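Local coordinates for carbohydrate binding protein, putative, cpb33A (Cellvibrio japonicus, PDB 5FJQ) that is the catalytic domain of a copper-dependent lytic polysaccharide monooxygenase that is important for efficient chitin utilization, probably by oxidative chain cleavage, at residues 44-49 / 170-175; 98-103 / 159-164. All blocks are in the same frame, centred on the assembly; numbering follows the deposited sequence.

Contact 1: residues 44-49 / 170-175; sequences VAVGGV and GFYQCI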
loop_
_atom_site.group_PDB
_atom_site.type_symbol
_atom_site.label_atom_id
_atom_site.label_comp_id
_atom_site.label_asym_id
_atom_site.label_seq_id
_atom_site.Cartn_x
_atom_site.Cartn_y
_atom_site.Cartn_z
ATOM N N VAL A 44 1.493 4.471 -7.895
ATOM C CA VAL A 44 2.504 3.553 -7.413
ATOM C C VAL A 44 2.192 2.311 -8.224
ATOM O O VAL A 44 1.472 1.394 -7.770
ATOM C CB VAL A 44 2.459 3.385 -5.849
ATOM C CG1 VAL A 44 3.495 2.427 -5.339
ATOM C CG2 VAL A 44 2.617 4.712 -5.116
ATOM N N ALA A 45 2.719 2.293 -9.456
ATOM C CA ALA A 45 2.112 1.507 -10.556
ATOM C C ALA A 45 3.123 0.644 -11.248
ATOM O O ALA A 45 4.279 1.031 -11.350
ATOM C CB ALA A 45 1.449 2.420 -11.594
ATOM N N VAL A 46 2.689 -0.489 -11.778
ATOM C CA VAL A 46 3.567 -1.309 -12.634
ATOM C C VAL A 46 2.792 -1.659 -13.873
ATOM O O VAL A 46 1.747 -2.284 -13.778
ATOM C CB VAL A 46 4.074 -2.580 -11.928
ATOM C CG1 VAL A 46 4.879 -3.448 -12.851
ATOM C CG2 VAL A 46 5.000 -2.270 -10.753
ATOM N N GLY A 47 3.284 -1.276 -15.051
ATOM C CA GLY A 47 2.608 -1.657 -16.298
ATOM C C GLY A 47 2.938 -3.099 -16.706
ATOM O O GLY A 47 4.016 -3.592 -16.433
ATOM N N GLY A 48 1.995 -3.771 -17.350
ATOM C CA GLY A 48 2.168 -5.122 -17.860
ATOM C C GLY A 48 1.871 -6.248 -16.887
ATOM O O GLY A 48 2.012 -7.414 -17.256
ATOM N N VAL A 49 1.478 -5.936 -15.655
ATOM C CA VAL A 49 1.380 -6.988 -14.636
ATOM C C VAL A 49 0.057 -7.730 -14.771
ATOM O O VAL A 49 -0.980 -7.125 -14.984
ATOM C CB VAL A 49 1.553 -6.463 -13.208
ATOM C CG1 VAL A 49 1.700 -7.624 -12.236
ATOM C CG2 VAL A 49 2.786 -5.594 -13.070
ATOM N N GLY A 170 -0.754 -2.837 -12.390
ATOM C CA GLY A 170 -0.857 -3.077 -10.943
ATOM C C GLY A 170 -0.657 -1.751 -10.215
ATOM O O GLY A 170 0.173 -0.915 -10.660
ATOM N N PHE A 171 -1.437 -1.533 -9.148
ATOM C CA PHE A 171 -1.202 -0.447 -8.183
ATOM C C PHE A 171 -1.010 -0.980 -6.754
ATOM O O PHE A 171 -1.748 -1.905 -6.290
ATOM C CB PHE A 171 -2.381 0.590 -8.205
ATOM C CG PHE A 171 -2.650 1.124 -9.551
ATOM C CD1 PHE A 171 -1.912 2.247 -10.034
ATOM C CD2 PHE A 171 -3.505 0.455 -10.411
ATOM C CE1 PHE A 171 -2.098 2.716 -11.339
ATOM C CE2 PHE A 171 -3.673 0.904 -11.735
ATOM C CZ PHE A 171 -2.986 2.043 -12.196
ATOM N N TYR A 172 -0.052 -0.370 -6.050
ATOM C CA TYR A 172 0.456 -0.948 -4.817
ATOM C C TYR A 172 0.498 0.028 -3.659
ATOM O O TYR A 172 1.132 1.079 -3.774
ATOM C CB TYR A 172 1.823 -1.631 -5.037
ATOM C CG TYR A 172 1.791 -2.549 -6.222
ATOM C CD1 TYR A 172 2.078 -2.072 -7.526
ATOM C CD2 TYR A 172 1.513 -3.904 -6.056
ATOM C CE1 TYR A 172 2.007 -2.922 -8.611
ATOM C CE2 TYR A 172 1.474 -4.768 -7.149
ATOM C CZ TYR A 172 1.732 -4.255 -8.423
ATOM O OH TYR A 172 1.667 -5.072 -9.498
ATOM N N GLN A 173 -0.169 -0.330 -2.551
ATOM C CA GLN A 173 -0.201 0.531 -1.409
ATOM C C GLN A 173 0.053 -0.120 -0.092
ATOM O O GLN A 173 -0.825 -0.850 0.421
ATOM C CB GLN A 173 -1.583 1.204 -1.260
ATOM C CG GLN A 173 -2.048 2.026 -2.428
ATOM C CD GLN A 173 -1.533 3.416 -2.301
ATOM O OE1 GLN A 173 -1.941 4.121 -1.421
ATOM N NE2 GLN A 173 -0.566 3.806 -3.161
ATOM N N CYS A 174 1.185 0.260 0.499
ATOM C CA CYS A 174 1.539 -0.032 1.880
ATOM C C CYS A 174 0.835 0.925 2.806
ATOM O O CYS A 174 0.903 2.133 2.577
ATOM C CB CYS A 174 3.006 0.144 2.109
ATOM S SG CYS A 174 4.048 -1.216 1.413
ATOM N N ILE A 175 0.150 0.358 3.823
ATOM C CA ILE A 175 -0.627 1.112 4.847
ATOM C C ILE A 175 -0.049 0.684 6.213
ATOM O O ILE A 175 0.152 -0.518 6.418
ATOM C CB ILE A 175 -2.112 0.753 4.764
ATOM C CG1 ILE A 175 -2.618 0.947 3.296
ATOM C CG2 ILE A 175 -2.927 1.669 5.666
ATOM C CD1 ILE A 175 -3.754 0.007 2.902
#

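Contact 2: residues 98-103 / 159-164; sequences AAHKTK and WQRDWD. With CU (copper (II) ion), chain D.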
loop_
_atom_site.group_PDB
_atom_site.type_symbol
_atom_site.label_atom_id
_atom_site.label_comp_id
_atom_site.label_asym_id
_atom_site.label_seq_id
_atom_site.Cartn_x
_atom_site.Cartn_y
_atom_site.Cartn_z
ATOM N N ALA A 98 -8.155 7.737 -11.680
ATOM C CA ALA A 98 -8.641 7.264 -12.946
ATOM C C ALA A 98 -9.153 5.844 -12.729
ATOM O O ALA A 98 -8.351 4.941 -12.495
ATOM C CB ALA A 98 -7.525 7.297 -13.996
ATOM N N ALA A 99 -10.452 5.633 -12.907
ATOM C CA ALA A 99 -11.069 4.298 -12.783
ATOM C C ALA A 99 -10.576 3.292 -13.838
ATOM O O ALA A 99 -10.129 3.687 -14.908
ATOM C CB ALA A 99 -12.559 4.425 -12.845
ATOM N N HIS A 100 -10.643 1.999 -13.516
ATOM C CA HIS A 100 -10.262 0.951 -14.429
ATOM C C HIS A 100 -11.178 -0.255 -14.176
ATOM O O HIS A 100 -11.813 -0.350 -13.094
ATOM C CB HIS A 100 -8.795 0.576 -14.270
ATOM C CG HIS A 100 -7.833 1.680 -14.611
ATOM N ND1 HIS A 100 -7.877 2.354 -15.808
ATOM C CD2 HIS A 100 -6.810 2.226 -13.912
ATOM C CE1 HIS A 100 -6.892 3.247 -15.855
ATOM N NE2 HIS A 100 -6.250 3.206 -14.702
ATOM N N LYS A 101 -11.273 -1.157 -15.177
ATOM C CA LYS A 101 -11.935 -2.456 -14.970
ATOM C C LYS A 101 -10.957 -3.226 -14.090
ATOM O O LYS A 101 -9.773 -3.078 -14.254
ATOM C CB LYS A 101 -12.240 -3.179 -16.292
ATOM C CG LYS A 101 -12.955 -2.313 -17.308
ATOM C CD LYS A 101 -13.878 -3.132 -18.186
ATOM C CE LYS A 101 -15.014 -2.293 -18.782
ATOM N NZ LYS A 101 -16.164 -2.161 -17.831
ATOM N N THR A 102 -11.479 -3.963 -13.108
ATOM C CA THR A 102 -10.691 -4.542 -11.982
ATOM C C THR A 102 -10.836 -6.059 -11.995
ATOM O O THR A 102 -11.964 -6.585 -12.003
ATOM C CB THR A 102 -11.205 -3.995 -10.623
ATOM O OG1 THR A 102 -10.959 -2.581 -10.589
ATOM C CG2 THR A 102 -10.516 -4.638 -9.438
ATOM N N LYS A 103 -9.694 -6.743 -11.971
ATOM C CA LYS A 103 -9.629 -8.181 -11.700
ATOM C C LYS A 103 -9.819 -8.394 -10.194
ATOM O O LYS A 103 -10.597 -9.282 -9.747
ATOM C CB LYS A 103 -8.308 -8.748 -12.203
ATOM C CG LYS A 103 -8.269 -10.265 -12.227
ATOM C CD LYS A 103 -9.210 -10.830 -13.273
ATOM C CE LYS A 103 -8.455 -11.295 -14.504
ATOM N NZ LYS A 103 -9.375 -11.532 -15.648
ATOM N N TRP A 159 -4.012 -3.476 -6.297
ATOM C CA TRP A 159 -5.090 -3.312 -7.265
ATOM C C TRP A 159 -4.660 -3.861 -8.594
ATOM O O TRP A 159 -3.733 -3.286 -9.235
ATOM C CB TRP A 159 -5.461 -1.809 -7.377
ATOM C CG TRP A 159 -6.532 -1.544 -8.380
ATOM C CD1 TRP A 159 -7.361 -2.465 -8.970
ATOM C CD2 TRP A 159 -6.925 -0.254 -8.903
ATOM N NE1 TRP A 159 -8.240 -1.821 -9.858
ATOM C CE2 TRP A 159 -7.962 -0.480 -9.854
ATOM C CE3 TRP A 159 -6.427 1.042 -8.743
ATOM C CZ2 TRP A 159 -8.580 0.558 -10.568
ATOM C CZ3 TRP A 159 -7.070 2.111 -9.446
ATOM C CH2 TRP A 159 -8.110 1.843 -10.371
ATOM N N GLN A 160 -5.322 -4.947 -9.018
ATOM C CA GLN A 160 -5.036 -5.579 -10.308
ATOM C C GLN A 160 -6.158 -5.132 -11.302
ATOM O O GLN A 160 -7.341 -5.466 -11.128
ATOM C CB GLN A 160 -4.875 -7.148 -10.200
ATOM C CG GLN A 160 -4.682 -7.887 -11.538
ATOM C CD GLN A 160 -3.362 -7.620 -12.198
ATOM O OE1 GLN A 160 -2.283 -8.091 -11.735
ATOM N NE2 GLN A 160 -3.423 -6.936 -13.332
ATOM N N ARG A 161 -5.733 -4.307 -12.271
ATOM C CA ARG A 161 -6.535 -3.832 -13.405
ATOM C C ARG A 161 -6.835 -5.063 -14.292
ATOM O O ARG A 161 -5.967 -5.945 -14.474
ATOM C CB ARG A 161 -5.755 -2.746 -14.168
ATOM C CG ARG A 161 -6.442 -2.199 -15.422
ATOM C CD ARG A 161 -5.724 -0.955 -15.903
ATOM N NE ARG A 161 -6.438 -0.295 -17.003
ATOM C CZ ARG A 161 -5.866 0.600 -17.814
ATOM N NH1 ARG A 161 -4.598 0.927 -17.604
ATOM N NH2 ARG A 161 -6.536 1.162 -18.820
ATOM N N ASP A 162 -8.058 -5.159 -14.812
ATOM C CA ASP A 162 -8.469 -6.378 -15.525
ATOM C C ASP A 162 -7.882 -6.454 -16.926
ATOM O O ASP A 162 -8.345 -5.741 -17.813
ATOM C CB ASP A 162 -9.982 -6.434 -15.613
ATOM C CG ASP A 162 -10.460 -7.775 -16.061
ATOM O OD1 ASP A 162 -9.842 -8.375 -16.935
ATOM O OD2 ASP A 162 -11.442 -8.239 -15.495
ATOM N N TRP A 163 -6.872 -7.322 -17.139
ATOM C CA TRP A 163 -6.160 -7.250 -18.408
ATOM C C TRP A 163 -6.970 -7.906 -19.545
ATOM O O TRP A 163 -6.651 -7.717 -20.726
ATOM C CB TRP A 163 -4.769 -7.880 -18.321
ATOM C CG TRP A 163 -4.857 -9.307 -18.059
ATOM C CD1 TRP A 163 -5.013 -10.314 -18.978
ATOM C CD2 TRP A 163 -4.868 -9.929 -16.765
ATOM N NE1 TRP A 163 -5.105 -11.544 -18.335
ATOM C CE2 TRP A 163 -5.016 -11.338 -16.978
ATOM C CE3 TRP A 163 -4.767 -9.437 -15.441
ATOM C CZ2 TRP A 163 -5.037 -12.253 -15.916
ATOM C CZ3 TRP A 163 -4.794 -10.335 -14.392
ATOM C CH2 TRP A 163 -4.921 -11.741 -14.629
ATOM N N ASP A 164 -7.973 -8.702 -19.206
ATOM C CA ASP A 164 -8.840 -9.291 -20.246
ATOM C C ASP A 164 -9.839 -8.286 -20.731
ATOM O O ASP A 164 -10.309 -8.379 -21.871
ATOM C CB ASP A 164 -9.604 -10.475 -19.706
ATOM C CG ASP A 164 -8.736 -11.693 -19.571
ATOM O OD1 ASP A 164 -8.008 -12.002 -20.550
ATOM O OD2 ASP A 164 -8.763 -12.289 -18.476
HETATM CU CU CU D . -4.817 4.183 -13.909
HETATM O O HOH W 1 -9.641 1.891 -17.875
#

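Contact 1: residues 44-49 / 170-175
Short strand 45-47 runs antiparallel to strand 170-175, their segment axes 159° apart, with Ala45 and Phe171 as a non-hydrogen-bonded pair and Val46 and Gly170 as a hydrogen-bonded pair. Val46 N donates to Gly170 O at 2.8 Å and Gly170 N returns a bond to Val46 O at 2.9 Å; one step further, Tyr172 N reaches Val44 O, also at 2.9 Å. On one face of the ribbon the methyl of Ala45 packs obliquely against the phenylalanine ring, CB lying 3.6 Å from Phe171 CE1. The other face carries Tyr172, whose CG is anti to its carbonyl carbon (chi1 -49°); this turns the ring back past Gly170, where Val46 CG2 of the partner strand touches Tyr172 CE1 obliquely at 3.7 Å. The phenol end meets Val49 coming from the opposite direction, both its methyls abutting the hydroxyl, CG1 being 3.7 Å from Tyr172 OH. The hydroxyl is hydrogen-bonded to His53, which fixes the far end of the ring, and Tyr172 OH lies 3.5 Å from the bare Gly170 CA. At the other end, Val44 CG2 packs 3.8 Å from Gln173 NE2, while Gln173 OE1 is held by Ser9 and Val4. The arrangement is a short antiparallel strand pair attached to the beta-sandwich of an AA10 monooxygenase, with Phe171 directed to the copper site.

Contact 2: residues 98-103 / 159-164
The imidazole of His100, with Arg161 lying flat over one face, binds the copper through NE2 at 1.9 Å; His100 and His1, whose amino nitrogen also binds the metal, form the histidine brace of a lytic polysaccharide monooxygenase. The guanidinium and imidazole planes are 23° apart and their centres 3.7 Å, which identifies a stack; Arg161 NE above His100 ND1 is a contact of two donors and not a hydrogen bond. The arginine chain is extended from CG to NE, laying CD over the same ring face, and salt bridges to Asp166 and Glu169 hold its far end. On the opposite face sits Ala98 O, and in the plane of the ring His100 ND1 donates to a water at 2.8 Å; together with the stack these restrict rotation of the imidazole.

Trp159 forms the next shell. Its CZ2 packs against His100 CB at 3.7 Å, its ring inclined 38° to the imidazole, and NE1 donates to Thr102 OG1 at 2.9 Å, 24° out of the indole plane; this anchors the indole edge, with Phe105 stacked on the ring. Backbone bonds from Asp162 N to Lys101 O and from Lys103 N to Gln160 O join the two segments around the Thr102-Arg161 pair. Outermost, Lys103 folds across Trp163, CE lying over the face of its six-membered ring in a CH-pi contact. Its ammonium makes a cation-pi contact there and a weak salt bridge to Asp162, itself salt-bridged to Arg165, and Lys103 NZ meets Asp164 OD2 on the anti side of the carboxylate at 3.0 Å.

In the fold
Both contacts reach the same sheet, their centres 11 Å apart, and are joined because strands 152-161 and 169-178 are neighbours in it. The backbone link runs between Phe171 O and Trp159 N, 2.8 Å apart, and a side-chain link between Val49 O and Gln160 NE2, at 3.0 Å. Along the chain, contact 2 is nested within the loop closed by contact 1. Both converge on the copper: contact 2 supplies His100, and contact 1 supplies Phe171, whose side chain comes within about 3 Å of the metal and packs on the ligand, Phe171 CE2 lying 4.0 Å from His100 CD2. His1, the other histidine ligand of the copper, meets Phe171 edge-to-face.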